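Local coordinates for protein 2-aminomuconate 6-semialdehyde dehydrogenase (Burkholderia cenocepacia, PDB 4U3W) that probably oxidises the aldehyde group of 2-aminomuconate 6-semialdehyde to a carboxylate, at residues 276-282 with 309-315. Sequence-based numbering, arbitrary orientation.
Sequences KNAAVVF and SERVYVE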
loop_
_atom_site.group_PDB
_atom_site.type_symbol
_atom_site.label_atom_id
_atom_site.label_comp_id
_atom_site.label_asym_id
_atom_site.label_seq_id
_atom_site.Cartn_x
_atom_site.Cartn_y
_atom_site.Cartn_z
ATOM N N LYS A 276 -8.606 -29.348 11.719
ATOM C CA LYS A 276 -9.836 -30.056 12.135
ATOM C C LYS A 276 -10.940 -29.028 12.110
ATOM O O LYS A 276 -11.387 -28.520 13.147
ATOM C CB LYS A 276 -9.701 -30.685 13.507
ATOM C CG LYS A 276 -10.900 -31.637 13.866
ATOM C CD LYS A 276 -10.885 -32.942 13.030
ATOM C CE LYS A 276 -12.061 -33.883 13.452
ATOM N NZ LYS A 276 -11.957 -35.187 12.739
ATOM N N ASN A 277 -11.310 -28.656 10.892
ATOM C CA ASN A 277 -12.119 -27.488 10.652
ATOM C C ASN A 277 -13.597 -27.660 10.983
ATOM O O ASN A 277 -14.159 -28.726 10.803
ATOM C CB ASN A 277 -11.981 -27.072 9.194
ATOM C CG ASN A 277 -10.524 -27.010 8.770
ATOM O OD1 ASN A 277 -9.727 -26.246 9.331
ATOM N ND2 ASN A 277 -10.184 -27.787 7.770
ATOM N N ALA A 278 -14.200 -26.584 11.474
ATOM C CA ALA A 278 -15.637 -26.540 11.785
ATOM C C ALA A 278 -16.461 -25.762 10.746
ATOM O O ALA A 278 -15.959 -24.781 10.112
ATOM C CB ALA A 278 -15.858 -25.924 13.161
ATOM N N ALA A 279 -17.708 -26.206 10.585
ATOM C CA ALA A 279 -18.761 -25.421 9.941
ATOM C C ALA A 279 -19.823 -25.123 11.015
ATOM O O ALA A 279 -20.179 -26.019 11.801
ATOM C CB ALA A 279 -19.368 -26.186 8.754
ATOM N N VAL A 280 -20.266 -23.862 11.088
ATOM C CA VAL A 280 -21.249 -23.428 12.097
ATOM C C VAL A 280 -22.495 -22.998 11.367
ATOM O O VAL A 280 -22.404 -22.219 10.434
ATOM C CB VAL A 280 -20.710 -22.258 12.990
ATOM C CG1 VAL A 280 -21.735 -21.849 14.056
ATOM C CG2 VAL A 280 -19.399 -22.692 13.678
ATOM N N VAL A 281 -23.634 -23.569 11.749
ATOM C CA VAL A 281 -24.903 -23.200 11.145
ATOM C C VAL A 281 -25.862 -22.629 12.198
ATOM O O VAL A 281 -26.322 -23.347 13.058
ATOM C CB VAL A 281 -25.589 -24.407 10.418
ATOM C CG1 VAL A 281 -26.855 -23.920 9.699
ATOM C CG2 VAL A 281 -24.599 -25.024 9.386
ATOM N N PHE A 282 -26.155 -21.332 12.113
ATOM C CA PHE A 282 -27.100 -20.712 13.018
ATOM C C PHE A 282 -28.543 -20.984 12.531
ATOM O O PHE A 282 -28.746 -21.183 11.322
ATOM C CB PHE A 282 -26.809 -19.200 13.104
ATOM C CG PHE A 282 -25.589 -18.882 13.927
ATOM C CD1 PHE A 282 -25.692 -18.716 15.308
ATOM C CD2 PHE A 282 -24.323 -18.800 13.322
ATOM C CE1 PHE A 282 -24.584 -18.436 16.072
ATOM C CE2 PHE A 282 -23.199 -18.495 14.076
ATOM C CZ PHE A 282 -23.324 -18.326 15.455
ATOM N N SER A 309 -14.668 -29.687 6.348
ATOM C CA SER A 309 -15.289 -29.556 7.637
ATOM C C SER A 309 -15.545 -30.946 8.221
ATOM O O SER A 309 -16.485 -31.619 7.808
ATOM C CB SER A 309 -16.629 -28.777 7.524
ATOM O OG SER A 309 -17.529 -29.483 6.669
ATOM N N GLU A 310 -14.746 -31.360 9.210
ATOM C CA GLU A 310 -14.992 -32.631 9.869
ATOM C C GLU A 310 -15.770 -32.448 11.172
ATOM O O GLU A 310 -16.249 -33.437 11.710
ATOM C CB GLU A 310 -13.648 -33.388 10.119
ATOM C CG GLU A 310 -13.059 -33.838 8.779
ATOM C CD GLU A 310 -11.816 -34.789 8.912
ATOM O OE1 GLU A 310 -11.316 -35.000 10.042
ATOM O OE2 GLU A 310 -11.382 -35.323 7.875
ATOM N N ARG A 311 -15.917 -31.192 11.654
ATOM C CA ARG A 311 -16.798 -30.864 12.795
ATOM C C ARG A 311 -17.870 -29.942 12.243
ATOM O O ARG A 311 -17.575 -29.044 11.433
ATOM C CB ARG A 311 -16.079 -30.138 13.959
ATOM C CG ARG A 311 -14.871 -30.889 14.569
ATOM C CD ARG A 311 -14.240 -30.081 15.699
ATOM N NE ARG A 311 -13.358 -28.988 15.198
ATOM C CZ ARG A 311 -13.192 -27.826 15.834
ATOM N NH1 ARG A 311 -13.877 -27.574 16.946
ATOM N NH2 ARG A 311 -12.359 -26.902 15.354
ATOM N N VAL A 312 -19.109 -30.191 12.635
ATOM C CA VAL A 312 -20.223 -29.282 12.306
ATOM C C VAL A 312 -20.974 -28.950 13.598
ATOM O O VAL A 312 -21.226 -29.859 14.406
ATOM C CB VAL A 312 -21.218 -29.911 11.275
ATOM C CG1 VAL A 312 -22.316 -28.877 10.866
ATOM C CG2 VAL A 312 -20.452 -30.404 10.039
ATOM N N TYR A 313 -21.296 -27.658 13.812
ATOM C CA TYR A 313 -22.117 -27.258 14.955
ATOM C C TYR A 313 -23.378 -26.548 14.460
ATOM O O TYR A 313 -23.287 -25.573 13.743
ATOM C CB TYR A 313 -21.370 -26.333 15.924
ATOM C CG TYR A 313 -20.056 -26.939 16.477
ATOM C CD1 TYR A 313 -20.054 -27.842 17.532
ATOM C CD2 TYR A 313 -18.840 -26.578 15.927
ATOM C CE1 TYR A 313 -18.834 -28.389 18.047
ATOM C CE2 TYR A 313 -17.613 -27.118 16.412
ATOM C CZ TYR A 313 -17.638 -28.022 17.465
ATOM O OH TYR A 313 -16.431 -28.477 17.884
ATOM N N VAL A 314 -24.543 -27.043 14.870
ATOM C CA VAL A 314 -25.817 -26.513 14.371
ATOM C C VAL A 314 -26.650 -26.065 15.568
ATOM O O VAL A 314 -26.745 -26.778 16.566
ATOM C CB VAL A 314 -26.578 -27.570 13.535
ATOM C CG1 VAL A 314 -27.921 -27.034 13.009
ATOM C CG2 VAL A 314 -25.686 -28.047 12.364
ATOM N N GLU A 315 -27.216 -24.864 15.481
ATOM C CA GLU A 315 -27.980 -24.335 16.590
ATOM C C GLU A 315 -29.178 -25.262 16.857
ATOM O O GLU A 315 -29.851 -25.713 15.915
ATOM C CB GLU A 315 -28.429 -22.895 16.316
ATOM C CG GLU A 315 -28.875 -22.175 17.555
ATOM C CD GLU A 315 -29.267 -20.707 17.246
ATOM O OE1 GLU A 315 -28.987 -20.212 16.131
ATOM O OE2 GLU A 315 -29.869 -20.101 18.131
HETATM O O HOH W 1 -14.650 -35.763 12.658
#
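R311 presents its guanidinium group side-on to the backbone of K276, NE and NH2 converging on the carbonyl O of K276, each at 2.9 Å. NH2 lies nearly in line with the C=O bond, whereas NE comes from above the carbonyl plane, 39° out of it. That oxygen lies within 3° of the guanidinium plane, while A278 CB sits over the centre of one face, 4.2 Å above it; a methyl is small enough to let the flat group lie across the strand. The bend at chi3 (-79°) turns the guanidinium toward K276. NH1 donates to Y313 OH, and R428 O and V429 O of helix 422-430 take further bonds from NH1 and NH2, fixing the group's rotation. Y313 suits its place because its ring is long enough to offer OH to R311 while its edge packs on A278 CB, CE2 at 3.9 Å.

Beneath these side chains, strands 277-281 and 309-315 run parallel as neighbours in the seven-stranded sheet, joined through helix 287-299 in a beta-alpha-beta unit. A279 and V281 each donate to and accept from the other strand. On the face opposite R311 and Y313, compact apolar A279, V281, V312 and V314 suit the buried sheet, V281 CB packing on V314 CG2 at 4.1 Å. S309 CB reaches A279 CB at 4.0 Å, while its hydroxyl bonds with S297 and S298.

At the K276 end of the contact, the side chains of K276 and E310 cross at about a right angle, and the long lysine chain carries NZ to within 2.8 Å of E310 OE1, a salt bridge on the anti side of the carboxylate. NZ also bonds E407 O and a water held by E310 O, while I409 N and F410 N donate to the carboxylate oxygens.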